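Local atomic coordinates of FdhC (Acinetobacter nosocomialis, PDB entry 5KTC), a protein that transfers a 3-hydroxybutanoyl group from coenzyme A to the amino group of a dTDP-linked 3-amino-3,6-dideoxy-D-galactose, acting as a GNAT-superfamily sugar N-acyltransferase. Residues A[23-33]-A[94-102]; A[140-149]-A[160-170]. All coordinates share one frame; numbering follows the deposited sequence. Where two conformers were deposited one is given.

Contact 1. Residues A[23-33]-A[94-102]. With FUH ([[(2~{R},3~{S},5~{R})-5-[5-methyl-2,4-bis(oxidanylidene)pyrimidin-1-yl]-3-oxidanyl-oxolan-2-yl]methoxy-oxidanyl-phosphoryl] [(2~{R},3~{R},4~{S},5~{R},6~{R})-6-methyl-3,5-bis(oxidanyl)-4-[[(3~{R})-3-oxidanylbutanoyl]amino]oxan-2-yl] hydrogen phosphate), chain C.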
loop_
_atom_site.group_PDB
_atom_site.type_symbol
_atom_site.label_atom_id
_atom_site.label_comp_id
_atom_site.label_asym_id
_atom_site.label_seq_id
_atom_site.Cartn_x
_atom_site.Cartn_y
_atom_site.Cartn_z
ATOM N N PHE A 23 13.858 9.392 -5.136
ATOM C CA PHE A 23 13.564 8.575 -3.979
ATOM C C PHE A 23 13.109 7.148 -4.386
ATOM O O PHE A 23 13.501 6.161 -3.770
ATOM C CB PHE A 23 12.454 9.234 -3.167
ATOM C CG PHE A 23 11.996 8.370 -2.020
ATOM C CD1 PHE A 23 12.873 8.100 -0.979
ATOM C CD2 PHE A 23 10.780 7.709 -2.067
ATOM C CE1 PHE A 23 12.507 7.268 0.044
ATOM C CE2 PHE A 23 10.429 6.843 -1.074
ATOM C CZ PHE A 23 11.267 6.639 -0.013
ATOM N N ILE A 24 12.272 7.108 -5.408
ATOM C CA ILE A 24 11.717 5.870 -5.937
ATOM C C ILE A 24 12.817 5.019 -6.559
ATOM O O ILE A 24 12.899 3.837 -6.224
ATOM C CB ILE A 24 10.544 6.078 -6.877
ATOM C CG1 ILE A 24 9.352 6.654 -6.098
ATOM C CG2 ILE A 24 10.078 4.730 -7.401
ATOM C CD1 ILE A 24 8.153 7.016 -6.930
ATOM N N CYS A 25 13.642 5.604 -7.438
ATOM C CA CYS A 25 14.752 4.836 -8.037
ATOM C C CYS A 25 15.597 4.206 -6.951
ATOM O O CYS A 25 15.909 3.027 -6.998
ATOM C CB CYS A 25 15.680 5.720 -8.886
ATOM S SG CYS A 25 14.970 6.086 -10.469
ATOM N N THR A 26 15.959 4.997 -5.951
ATOM C CA THR A 26 16.810 4.519 -4.894
ATOM C C THR A 26 16.193 3.418 -4.098
ATOM O O THR A 26 16.849 2.452 -3.815
ATOM C CB THR A 26 17.260 5.680 -4.006
ATOM O OG1 THR A 26 18.043 6.574 -4.803
ATOM C CG2 THR A 26 18.099 5.194 -2.838
ATOM N N LEU A 27 14.917 3.565 -3.750
ATOM C CA LEU A 27 14.228 2.563 -2.976
ATOM C C LEU A 27 14.167 1.225 -3.725
ATOM O O LEU A 27 14.527 0.196 -3.166
ATOM C CB LEU A 27 12.807 3.042 -2.675
ATOM C CG LEU A 27 11.905 2.226 -1.782
ATOM C CD1 LEU A 27 12.431 2.262 -0.353
ATOM C CD2 LEU A 27 10.464 2.821 -1.895
ATOM N N ARG A 28 13.715 1.299 -4.988
ATOM C CA ARG A 28 13.453 0.106 -5.819
ATOM C C ARG A 28 14.744 -0.637 -6.236
ATOM O O ARG A 28 14.704 -1.843 -6.504
ATOM C CB ARG A 28 12.663 0.517 -7.026
ATOM C CG ARG A 28 11.193 0.834 -6.696
ATOM C CD ARG A 28 10.408 1.079 -7.974
ATOM N NE ARG A 28 10.194 -0.196 -8.674
ATOM C CZ ARG A 28 9.152 -1.014 -8.529
ATOM N NH1 ARG A 28 8.123 -0.729 -7.709
ATOM N NH2 ARG A 28 9.163 -2.192 -9.181
ATOM N N ASN A 29 15.888 0.066 -6.223
ATOM C CA ASN A 29 17.181 -0.517 -6.555
ATOM C C ASN A 29 18.000 -0.871 -5.326
ATOM O O ASN A 29 19.195 -1.199 -5.436
ATOM C CB ASN A 29 17.926 0.424 -7.503
ATOM C CG ASN A 29 17.340 0.404 -8.914
ATOM O OD1 ASN A 29 17.655 -0.470 -9.694
ATOM N ND2 ASN A 29 16.482 1.338 -9.237
ATOM N N ASN A 30 17.387 -0.762 -4.156
ATOM C CA ASN A 30 17.944 -1.244 -2.931
ATOM C C ASN A 30 17.821 -2.764 -2.934
ATOM O O ASN A 30 16.703 -3.311 -2.819
ATOM C CB ASN A 30 17.203 -0.613 -1.739
ATOM C CG ASN A 30 17.869 -0.876 -0.392
ATOM O OD1 ASN A 30 18.549 -1.872 -0.202
ATOM N ND2 ASN A 30 17.579 -0.042 0.568
ATOM N N ASP A 31 18.959 -3.462 -3.018
ATOM C CA ASP A 31 18.948 -4.917 -3.047
ATOM C C ASP A 31 18.530 -5.536 -1.751
ATOM O O ASP A 31 18.271 -6.688 -1.727
ATOM C CB ASP A 31 20.301 -5.505 -3.548
ATOM C CG ASP A 31 20.607 -5.110 -5.026
ATOM O OD1 ASP A 31 19.668 -4.970 -5.874
ATOM O OD2 ASP A 31 21.807 -4.910 -5.332
ATOM N N LYS A 32 18.440 -4.805 -0.657
ATOM C CA LYS A 32 17.835 -5.395 0.529
ATOM C C LYS A 32 16.314 -5.426 0.467
ATOM O O LYS A 32 15.674 -6.161 1.191
ATOM C CB LYS A 32 18.248 -4.643 1.773
ATOM C CG LYS A 32 19.733 -4.706 2.007
ATOM C CD LYS A 32 20.141 -3.581 2.930
ATOM C CE LYS A 32 21.626 -3.704 3.251
ATOM N NZ LYS A 32 21.834 -3.062 4.577
ATOM N N LEU A 33 15.744 -4.599 -0.388
ATOM C CA LEU A 33 14.305 -4.432 -0.439
ATOM C C LEU A 33 13.645 -5.059 -1.627
ATOM O O LEU A 33 12.450 -5.333 -1.561
ATOM C CB LEU A 33 13.976 -2.923 -0.434
ATOM C CG LEU A 33 14.465 -2.202 0.823
ATOM C CD1 LEU A 33 14.093 -0.710 0.730
ATOM C CD2 LEU A 33 13.922 -2.773 2.143
ATOM N N TRP A 94 -3.602 -3.814 -5.343
ATOM C CA TRP A 94 -2.616 -2.985 -4.689
ATOM C C TRP A 94 -1.299 -3.735 -4.542
ATOM O O TRP A 94 -1.215 -4.974 -4.673
ATOM C CB TRP A 94 -3.093 -2.426 -3.347
ATOM C CG TRP A 94 -3.126 -3.310 -2.148
ATOM C CD1 TRP A 94 -4.070 -4.230 -1.821
ATOM C CD2 TRP A 94 -2.194 -3.277 -1.048
ATOM N NE1 TRP A 94 -3.768 -4.789 -0.585
ATOM C CE2 TRP A 94 -2.655 -4.177 -0.076
ATOM C CE3 TRP A 94 -1.031 -2.540 -0.789
ATOM C CZ2 TRP A 94 -1.975 -4.383 1.147
ATOM C CZ3 TRP A 94 -0.368 -2.725 0.448
ATOM C CH2 TRP A 94 -0.836 -3.645 1.384
ATOM N N GLY A 95 -0.283 -2.949 -4.321
ATOM C CA GLY A 95 1.072 -3.455 -4.303
ATOM C C GLY A 95 2.070 -2.339 -4.450
ATOM O O GLY A 95 1.885 -1.239 -3.878
ATOM N N SER A 96 3.147 -2.594 -5.195
ATOM C CA SER A 96 4.322 -1.723 -5.149
ATOM C C SER A 96 4.685 -1.282 -3.720
ATOM O O SER A 96 5.018 -0.100 -3.464
ATOM C CB SER A 96 4.221 -0.523 -6.093
ATOM O OG SER A 96 3.844 -0.859 -7.414
ATOM N N TRP A 97 4.609 -2.230 -2.803
ATOM C CA TRP A 97 4.500 -1.906 -1.378
ATOM C C TRP A 97 5.886 -2.118 -0.814
ATOM O O TRP A 97 6.372 -3.275 -0.716
ATOM C CB TRP A 97 3.553 -2.829 -0.709
ATOM C CG TRP A 97 3.239 -2.511 0.725
ATOM C CD1 TRP A 97 3.156 -1.287 1.312
ATOM C CD2 TRP A 97 2.907 -3.475 1.730
ATOM N NE1 TRP A 97 2.783 -1.440 2.641
ATOM C CE2 TRP A 97 2.607 -2.765 2.910
ATOM C CE3 TRP A 97 2.839 -4.876 1.739
ATOM C CZ2 TRP A 97 2.285 -3.394 4.093
ATOM C CZ3 TRP A 97 2.500 -5.528 2.936
ATOM C CH2 TRP A 97 2.196 -4.764 4.094
ATOM N N ILE A 98 6.530 -1.010 -0.463
ATOM C CA ILE A 98 7.925 -1.028 -0.048
ATOM C C ILE A 98 8.120 -0.069 1.120
ATOM O O ILE A 98 7.634 1.059 1.091
ATOM C CB ILE A 98 8.913 -0.627 -1.145
ATOM C CG1 ILE A 98 8.636 -1.358 -2.485
ATOM C CG2 ILE A 98 10.302 -1.005 -0.694
ATOM C CD1 ILE A 98 9.248 -0.776 -3.721
ATOM N N LEU A 99 8.809 -0.549 2.149
ATOM C CA LEU A 99 9.193 0.319 3.285
ATOM C C LEU A 99 10.712 0.178 3.544
ATOM O O LEU A 99 11.206 -0.949 3.574
ATOM C CB LEU A 99 8.415 -0.091 4.518
ATOM C CG LEU A 99 6.928 0.290 4.538
ATOM C CD1 LEU A 99 6.257 -0.372 5.715
ATOM C CD2 LEU A 99 6.685 1.797 4.597
ATOM N N ASN A 100 11.411 1.290 3.763
ATOM C CA ASN A 100 12.886 1.207 3.925
ATOM C C ASN A 100 13.228 1.147 5.406
ATOM O O ASN A 100 12.325 1.139 6.255
ATOM C CB ASN A 100 13.600 2.378 3.225
ATOM C CG ASN A 100 13.272 3.740 3.806
ATOM O OD1 ASN A 100 12.876 3.898 4.947
ATOM N ND2 ASN A 100 13.394 4.764 2.958
ATOM N N GLU A 101 14.525 1.120 5.716
ATOM C CA GLU A 101 15.027 1.094 7.109
ATOM C C GLU A 101 14.507 2.149 8.054
ATOM O O GLU A 101 14.439 1.906 9.240
ATOM C CB GLU A 101 16.559 1.271 7.106
ATOM C CG GLU A 101 17.334 0.084 7.622
ATOM C CD GLU A 101 18.850 0.317 7.548
ATOM O OE1 GLU A 101 19.271 1.342 6.935
ATOM O OE2 GLU A 101 19.617 -0.510 8.101
ATOM N N HIS A 102 14.156 3.309 7.529
ATOM C CA HIS A 102 13.740 4.469 8.371
ATOM C C HIS A 102 12.259 4.420 8.676
ATOM O O HIS A 102 11.744 5.295 9.313
ATOM C CB HIS A 102 14.135 5.834 7.744
ATOM C CG HIS A 102 14.013 7.029 8.674
ATOM N ND1 HIS A 102 14.451 7.034 9.985
ATOM C CD2 HIS A 102 13.544 8.278 8.440
ATOM C CE1 HIS A 102 14.200 8.206 10.533
ATOM N NE2 HIS A 102 13.650 8.983 9.617
HETATM O O1 FUH C . 3.362 -5.348 -3.528
HETATM C C1 FUH C . 2.685 -6.316 -3.855
HETATM C C2 FUH C . 1.471 -6.751 -3.102
HETATM C C3 FUH C . 1.490 -6.295 -1.667
HETATM O O2 FUH C . 2.115 -7.281 -0.806
HETATM C C4 FUH C . 0.086 -6.118 -1.145
HETATM N N1 FUH C . 2.974 -7.070 -4.990
HETATM C C5 FUH C . 3.917 -6.559 -5.991
HETATM C C6 FUH C . 4.907 -7.652 -6.436
HETATM O O3 FUH C . 4.171 -8.704 -6.894
HETATM C C7 FUH C . 5.774 -7.247 -7.607
HETATM C C8 FUH C . 6.563 -8.410 -8.256
HETATM O O4 FUH C . 4.971 -6.670 -8.651
HETATM C C9 FUH C . 3.146 -6.052 -7.196
HETATM O O5 FUH C . 2.359 -4.893 -6.881
HETATM C C10 FUH C . 4.086 -5.612 -8.244
HETATM O O6 FUH C . 4.836 -4.531 -7.712
HETATM P P1 FUH C . 5.728 -3.609 -8.615
HETATM O O7 FUH C . 7.057 -4.203 -8.902
HETATM O O8 FUH C . 5.861 -2.325 -7.795
HETATM O O9 FUH C . 4.920 -3.088 -9.883
HETATM P P2 FUH C . 4.641 -3.743 -11.317
HETATM O O10 FUH C . 3.173 -3.660 -11.551
HETATM O O11 FUH C . 5.189 -5.162 -11.265
HETATM O O12 FUH C . 5.464 -2.741 -12.204
HETATM C C11 FUH C . 5.138 -2.582 -13.588
HETATM C C12 FUH C . 6.392 -2.176 -14.320
HETATM C C13 FUH C . 7.630 -3.020 -13.949
HETATM O O13 FUH C . 8.510 -3.205 -15.072
HETATM C C14 FUH C . 8.402 -2.164 -12.955
HETATM C C15 FUH C . 8.057 -0.775 -13.435
HETATM O O14 FUH C . 6.722 -0.821 -14.001
HETATM N N2 FUH C . 7.938 0.274 -12.399
HETATM C C16 FUH C . 6.956 0.222 -11.455
HETATM C C17 FUH C . 6.821 1.256 -10.528
HETATM C C18 FUH C . 5.737 1.251 -9.471
HETATM C C19 FUH C . 7.767 2.324 -10.599
HETATM O O15 FUH C . 7.647 3.332 -9.788
HETATM N N3 FUH C . 8.723 2.350 -11.538
HETATM C C20 FUH C . 8.767 1.361 -12.438
HETATM O O16 FUH C . 9.728 1.379 -13.344
#
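The side chains of Leu27, on the last turn of helix 21-28, and Ile98 of strand 91-99 run past each other in opposite directions, Leu27 CG 3.8 Å from Ile98 CG2. This is the tight part of the contact. With CG anti to the backbone N (chi1 -175°), the leucine fork comes down on the strand: CD2 sits by Ile98 CB, and CD1 packs against Asn100 CB, 3.8 Å away. Leu33 closes in from the following loop, CD1 over the CA of Asn100 and CD2 3.6 Å from the carbonyl O of Leu99. Branched aliphatic chains suit this apolar seam, which has no hydrogen bond between the two segments.

Toward the solvent side the fit slackens. Asn100 ND2 stands at the edge of the partly exposed Phe23 ring, amide and ring planes 81° apart, while Asn100 OD1 accepts from His102 N in an Asx turn that bends the chain after the strand.

At the other end the seam opens into the nucleotide-sugar site. Arg28 lays CG against Ile98 CD1 (3.9 Å), then bends at chi3 (73°), so that NH1 reaches FUH O8 at 2.8 Å and NH2 reaches FUH O7 at 2.9 Å, both on one phosphate; FUH C17 of the thymine lies over one guanidinium face. Arg28 NE and NH2 also bond to Ser40 OG and the backbone O of Ser38, which helps fix the rotation of the guanidinium. Ser96 OG donates a short 2.5 Å hydrogen bond to FUH O8 and is itself bonded to Arg81 NE. Helix and strand thus each lend a donor to the same phosphate oxygen, probably offsetting its charge, and the apolar seam probably helps to set their spacing.

Contact 2. Residues A[140-149]-A[160-170]. With COA (coenzyme A), chain D.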
loop_
_atom_site.group_PDB
_atom_site.type_symbol
_atom_site.label_atom_id
_atom_site.label_comp_id
_atom_site.label_asym_id
_atom_site.label_seq_id
_atom_site.Cartn_x
_atom_site.Cartn_y
_atom_site.Cartn_z
ATOM N N HIS A 140 3.327 -13.097 3.221
ATOM C CA HIS A 140 2.200 -14.028 3.272
ATOM C C HIS A 140 1.577 -13.972 4.641
ATOM O O HIS A 140 0.361 -13.806 4.789
ATOM C CB HIS A 140 2.616 -15.461 2.894
ATOM C CG HIS A 140 3.176 -15.571 1.503
ATOM N ND1 HIS A 140 2.382 -15.473 0.388
ATOM C CD2 HIS A 140 4.427 -15.742 1.047
ATOM C CE1 HIS A 140 3.116 -15.595 -0.706
ATOM N NE2 HIS A 140 4.373 -15.710 -0.333
ATOM N N SER A 141 2.416 -14.073 5.660
ATOM C CA SER A 141 1.943 -14.180 7.006
ATOM C C SER A 141 1.192 -12.897 7.448
ATOM O O SER A 141 0.117 -12.931 8.092
ATOM C CB SER A 141 3.148 -14.539 7.891
ATOM O OG SER A 141 2.754 -14.497 9.218
ATOM N N PHE A 142 1.727 -11.754 7.028
ATOM C CA PHE A 142 1.078 -10.490 7.258
ATOM C C PHE A 142 -0.334 -10.432 6.718
ATOM O O PHE A 142 -1.238 -10.031 7.407
ATOM C CB PHE A 142 1.891 -9.338 6.577
ATOM C CG PHE A 142 1.295 -7.979 6.764
ATOM C CD1 PHE A 142 0.298 -7.492 5.916
ATOM C CD2 PHE A 142 1.746 -7.148 7.805
ATOM C CE1 PHE A 142 -0.245 -6.226 6.118
ATOM C CE2 PHE A 142 1.208 -5.902 7.999
ATOM C CZ PHE A 142 0.207 -5.428 7.160
ATOM N N HIS A 143 -0.458 -10.690 5.430
ATOM C CA HIS A 143 -1.766 -10.647 4.746
ATOM C C HIS A 143 -2.773 -11.665 5.305
ATOM O O HIS A 143 -3.933 -11.303 5.570
ATOM C CB HIS A 143 -1.634 -10.831 3.227
ATOM C CG HIS A 143 -0.921 -9.699 2.548
ATOM N ND1 HIS A 143 -1.360 -8.401 2.632
ATOM C CD2 HIS A 143 0.201 -9.670 1.799
ATOM C CE1 HIS A 143 -0.559 -7.624 1.922
ATOM N NE2 HIS A 143 0.402 -8.370 1.408
ATOM N N LEU A 144 -2.316 -12.878 5.580
ATOM C CA LEU A 144 -3.224 -13.889 6.222
ATOM C C LEU A 144 -3.673 -13.413 7.569
ATOM O O LEU A 144 -4.841 -13.467 7.888
ATOM C CB LEU A 144 -2.576 -15.271 6.347
ATOM C CG LEU A 144 -2.338 -15.921 4.994
ATOM C CD1 LEU A 144 -1.242 -17.014 4.894
ATOM C CD2 LEU A 144 -3.649 -16.400 4.398
ATOM N N LYS A 145 -2.767 -12.888 8.354
ATOM C CA LYS A 145 -3.136 -12.355 9.641
ATOM C C LYS A 145 -4.197 -11.261 9.549
ATOM O O LYS A 145 -5.144 -11.224 10.329
ATOM C CB LYS A 145 -1.920 -11.822 10.404
ATOM C CG LYS A 145 -2.191 -11.383 11.870
ATOM C CD LYS A 145 -0.858 -11.208 12.626
ATOM C CE LYS A 145 -0.990 -10.635 14.047
ATOM N NZ LYS A 145 -1.954 -11.405 14.897
ATOM N N MET A 146 -4.025 -10.324 8.640
ATOM C CA MET A 146 -5.017 -9.229 8.523
ATOM C C MET A 146 -6.362 -9.703 7.924
ATOM O O MET A 146 -7.348 -8.990 7.991
ATOM C CB MET A 146 -4.440 -8.100 7.641
ATOM C CG MET A 146 -5.235 -6.808 7.639
ATOM S SD MET A 146 -4.286 -5.472 6.855
ATOM C CE MET A 146 -3.113 -5.060 8.146
ATOM N N GLY A 147 -6.377 -10.866 7.268
ATOM C CA GLY A 147 -7.657 -11.467 6.769
ATOM C C GLY A 147 -7.813 -11.672 5.292
ATOM O O GLY A 147 -8.939 -11.909 4.801
ATOM N N ALA A 148 -6.713 -11.575 4.559
ATOM C CA ALA A 148 -6.696 -11.877 3.132
ATOM C C ALA A 148 -7.003 -13.368 2.923
ATOM O O ALA A 148 -6.693 -14.185 3.759
ATOM C CB ALA A 148 -5.355 -11.559 2.512
ATOM N N GLN A 149 -7.695 -13.669 1.859
ATOM C CA GLN A 149 -7.990 -15.044 1.551
ATOM C C GLN A 149 -7.088 -15.462 0.380
ATOM O O GLN A 149 -7.076 -14.918 -0.719
ATOM C CB GLN A 149 -9.484 -15.239 1.300
ATOM C CG GLN A 149 -9.944 -16.709 1.335
ATOM C CD GLN A 149 -11.277 -17.006 0.574
ATOM O OE1 GLN A 149 -11.541 -18.175 0.179
ATOM N NE2 GLN A 149 -12.095 -15.963 0.335
ATOM N N TYR A 160 -4.186 -13.409 -3.789
ATOM C CA TYR A 160 -5.081 -13.171 -2.680
ATOM C C TYR A 160 -6.201 -12.249 -3.091
ATOM O O TYR A 160 -6.041 -11.442 -3.993
ATOM C CB TYR A 160 -4.321 -12.488 -1.518
ATOM C CG TYR A 160 -3.266 -13.339 -0.877
ATOM C CD1 TYR A 160 -1.951 -13.332 -1.330
ATOM C CD2 TYR A 160 -3.582 -14.134 0.209
ATOM C CE1 TYR A 160 -1.005 -14.168 -0.743
ATOM C CE2 TYR A 160 -2.627 -14.907 0.830
ATOM C CZ TYR A 160 -1.340 -14.916 0.337
ATOM O OH TYR A 160 -0.442 -15.723 0.974
ATOM N N ILE A 161 -7.277 -12.308 -2.321
ATOM C CA ILE A 161 -8.263 -11.247 -2.310
ATOM C C ILE A 161 -8.553 -10.805 -0.859
ATOM O O ILE A 161 -8.405 -11.550 0.110
ATOM C CB ILE A 161 -9.606 -11.526 -3.019
ATOM C CG1 ILE A 161 -10.497 -12.369 -2.194
ATOM C CG2 ILE A 161 -9.423 -12.138 -4.404
ATOM C CD1 ILE A 161 -9.935 -13.689 -1.862
ATOM N N PHE A 162 -9.004 -9.567 -0.740
ATOM C CA PHE A 162 -9.292 -8.987 0.595
ATOM C C PHE A 162 -10.680 -8.329 0.466
ATOM O O PHE A 162 -10.887 -7.494 -0.377
ATOM C CB PHE A 162 -8.162 -8.040 1.029
ATOM C CG PHE A 162 -8.282 -7.598 2.456
ATOM C CD1 PHE A 162 -9.132 -6.579 2.808
ATOM C CD2 PHE A 162 -7.569 -8.246 3.454
ATOM C CE1 PHE A 162 -9.330 -6.229 4.126
ATOM C CE2 PHE A 162 -7.768 -7.889 4.774
ATOM C CZ PHE A 162 -8.632 -6.870 5.100
ATOM N N PRO A 163 -11.675 -8.840 1.172
ATOM C CA PRO A 163 -13.031 -8.334 0.947
ATOM C C PRO A 163 -13.304 -7.073 1.772
ATOM O O PRO A 163 -12.744 -6.935 2.868
ATOM C CB PRO A 163 -13.916 -9.485 1.467
ATOM C CG PRO A 163 -13.120 -10.067 2.525
ATOM C CD PRO A 163 -11.665 -9.986 2.062
ATOM N N LYS A 164 -14.170 -6.204 1.243
ATOM C CA LYS A 164 -14.605 -4.966 1.923
ATOM C C LYS A 164 -15.138 -5.287 3.329
ATOM O O LYS A 164 -14.915 -4.556 4.233
ATOM C CB LYS A 164 -15.667 -4.240 1.085
ATOM C CG LYS A 164 -16.162 -2.956 1.687
ATOM C CD LYS A 164 -17.054 -2.123 0.784
ATOM C CE LYS A 164 -17.201 -0.731 1.388
ATOM N NZ LYS A 164 -18.279 0.011 0.667
ATOM N N SER A 165 -15.856 -6.382 3.451
ATOM C CA SER A 165 -16.377 -6.873 4.732
ATOM C C SER A 165 -15.307 -7.076 5.811
ATOM O O SER A 165 -15.524 -6.778 6.989
ATOM C CB SER A 165 -17.178 -8.160 4.530
ATOM O OG SER A 165 -16.334 -9.238 4.231
ATOM N N LYS A 166 -14.132 -7.547 5.416
ATOM C CA LYS A 166 -13.082 -7.732 6.368
ATOM C C LYS A 166 -12.476 -6.408 6.777
ATOM O O LYS A 166 -12.023 -6.244 7.954
ATOM C CB LYS A 166 -12.002 -8.641 5.824
ATOM C CG LYS A 166 -10.847 -8.898 6.782
ATOM C CD LYS A 166 -11.244 -9.600 8.084
ATOM C CE LYS A 166 -11.712 -11.029 7.834
ATOM N NZ LYS A 166 -12.220 -11.642 9.100
ATOM N N TYR A 167 -12.364 -5.493 5.815
ATOM C CA TYR A 167 -11.858 -4.148 6.122
ATOM C C TYR A 167 -12.744 -3.461 7.166
ATOM O O TYR A 167 -12.221 -2.796 8.080
ATOM C CB TYR A 167 -11.763 -3.275 4.855
ATOM C CG TYR A 167 -12.008 -1.787 5.051
ATOM C CD1 TYR A 167 -11.017 -0.934 5.506
ATOM C CD2 TYR A 167 -13.227 -1.262 4.719
ATOM C CE1 TYR A 167 -11.268 0.439 5.649
ATOM C CE2 TYR A 167 -13.501 0.053 4.864
ATOM C CZ TYR A 167 -12.533 0.915 5.340
ATOM O OH TYR A 167 -12.936 2.233 5.470
ATOM N N LYS A 168 -14.062 -3.624 7.037
ATOM C CA LYS A 168 -14.954 -3.040 8.038
ATOM C C LYS A 168 -14.761 -3.624 9.465
ATOM O O LYS A 168 -14.711 -2.850 10.438
ATOM C CB LYS A 168 -16.381 -3.171 7.608
ATOM C CG LYS A 168 -16.710 -2.336 6.405
ATOM C CD LYS A 168 -18.141 -2.592 5.939
ATOM C CE LYS A 168 -18.850 -1.300 5.591
ATOM N NZ LYS A 168 -19.607 -1.458 4.332
ATOM N N GLU A 169 -14.566 -4.928 9.615
ATOM C CA GLU A 169 -14.181 -5.441 10.935
ATOM C C GLU A 169 -12.841 -4.827 11.377
ATOM O O GLU A 169 -12.687 -4.238 12.454
ATOM C CB GLU A 169 -14.075 -6.957 10.938
ATOM C CG GLU A 169 -15.336 -7.772 10.565
ATOM C CD GLU A 169 -14.963 -9.224 10.200
ATOM O OE1 GLU A 169 -13.970 -9.749 10.772
ATOM O OE2 GLU A 169 -15.602 -9.848 9.306
ATOM N N ASN A 170 -11.868 -4.881 10.506
ATOM C CA ASN A 170 -10.571 -4.380 10.872
ATOM C C ASN A 170 -10.475 -2.885 11.359
ATOM O O ASN A 170 -9.547 -2.541 12.114
ATOM C CB ASN A 170 -9.580 -4.692 9.760
ATOM C CG ASN A 170 -9.269 -6.189 9.670
ATOM O OD1 ASN A 170 -9.882 -7.003 10.325
ATOM N ND2 ASN A 170 -8.339 -6.529 8.827
HETATM N N1A COA D . -1.404 -6.915 13.962
HETATM C C2A COA D . -0.500 -6.387 14.821
HETATM N N3A COA D . 0.792 -6.246 14.512
HETATM C C4A COA D . 1.186 -6.548 13.285
HETATM C C5A COA D . 0.238 -7.089 12.279
HETATM C C6A COA D . -1.131 -7.269 12.700
HETATM N N6A COA D . -2.054 -7.757 11.877
HETATM N N7A COA D . 0.920 -7.295 11.161
HETATM C C8A COA D . 2.198 -6.942 11.411
HETATM N N9A COA D . 2.351 -6.505 12.690
HETATM C C1B COA D . 3.592 -6.006 13.322
HETATM C C2B COA D . 4.759 -6.929 12.955
HETATM O O2B COA D . 4.888 -8.056 13.838
HETATM C C3B COA D . 5.917 -5.990 12.977
HETATM O O3B COA D . 6.260 -5.768 14.348
HETATM P P3B COA D . 7.605 -6.403 14.958
HETATM O O7A COA D . 8.571 -5.216 14.850
HETATM O O8A COA D . 7.001 -6.629 16.316
HETATM O O9A COA D . 7.965 -7.607 14.125
HETATM C C4B COA D . 5.331 -4.708 12.428
HETATM O O4B COA D . 3.936 -4.725 12.772
HETATM C C5B COA D . 5.615 -4.501 10.954
HETATM O O5B COA D . 5.114 -5.587 10.205
HETATM P P1A COA D . 6.098 -6.449 9.317
HETATM O O1A COA D . 5.336 -7.664 8.836
HETATM O O2A COA D . 7.501 -6.550 9.851
HETATM O O3A COA D . 6.260 -5.632 7.930
HETATM P P2A COA D . 7.456 -4.864 7.297
HETATM O O4A COA D . 7.917 -3.679 8.102
HETATM O O5A COA D . 8.556 -5.807 6.844
HETATM O O6A COA D . 6.791 -4.237 5.987
HETATM C CBP COA D . 6.929 -4.688 3.596
HETATM C CCP COA D . 6.367 -5.127 4.960
HETATM C CDP COA D . 6.474 -5.712 2.588
HETATM C CEP COA D . 6.392 -3.312 3.215
HETATM C CAP COA D . 8.474 -4.632 3.684
HETATM O OAP COA D . 8.884 -5.881 4.332
HETATM C C9P COA D . 9.148 -4.417 2.390
HETATM O O9P COA D . 9.325 -3.318 1.822
HETATM N N8P COA D . 9.577 -5.559 1.814
HETATM C C7P COA D . 10.227 -5.530 0.558
HETATM C C6P COA D . 9.366 -5.195 -0.633
HETATM C C5P COA D . 8.314 -6.260 -0.811
HETATM O O5P COA D . 8.662 -7.454 -0.829
HETATM N N4P COA D . 7.066 -5.847 -0.901
HETATM C C3P COA D . 5.938 -6.784 -0.940
HETATM C C2P COA D . 5.774 -7.450 -2.319
HETATM S S1P COA D . 4.532 -8.789 -2.185
#
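This is helix-to-sheet packing at the coenzyme A side of the GNAT fold: helix 137-146 lies against strand 157-163 and helix 164-173, and the chain after it, entering strand 149-153, pairs antiparallel with strand 157-163. Gln149 and Ile161 form the hydrogen-bonded pair, with Gln149 N to Ile161 O at 2.8 Å and Ile161 N to Gln149 O at 3.1 Å. On the same face their side chains run alongside each other, and Ile161 CD1 touches Gln149 CB at 3.6 Å.

Between helix and strand, the small Ala148 CB fits between Tyr160 and Phe162, 3.9 Å from Tyr160 CD2. The tyrosine reaches back along the helix, past Leu144, to bring its OH 2.9 Å from His140 ND1, at the edge of the imidazole, near its plane; His140 NE2 bonds to Met133 O.

Helix 137-146 ends in a Schellman motif at Gly147, whose positive phi (118°) and closeness to Lys166 CG suit a residue without a side chain. Asn170 ND2 donates to Met146 O at 2.8 Å, in both the carbonyl and the amide plane. Phe162 CE2 abuts that oxygen at 3.4 Å, ring edge first. Met146 CG, anti to the backbone N (chi1 -169°), is thereby set beside Asn170 ND2 and Phe162 CE2, and SD makes an oblique Met-aromatic contact.

Phe142 and Lys145 touch the adenine of coenzyme A. The in-plane bond from the Asn170 amide at one end and the His140-Tyr160 hydrogen bond at the other probably help to hold the orientation of a helix that lines the cofactor site.

The two contacts follow one another along the chain, contact 1 closing before contact 2 opens, and their centres lie about 23 Å apart on opposite sides of the chain's centre. Both reach the same mixed sheet: contact 1 through strand 91-99, contact 2 through strand 157-163, with strand 127-133 between them. They meet where Trp97 CH2 packs on Phe142 CE1 at 3.5 Å and where Trp94 CZ2 approaches His143 CE1 at 3.6 Å. Each borders both ligands. Residues 94-97 line the sugar nucleotide, while Trp97 O and Leu99 N bond to coenzyme A; His143 NE2 hydrogen-bonds to FUH O2, the hydroxyl of the hydroxybutanoyl group. The two contacts thus contribute to one cleft in which both products are held side by side.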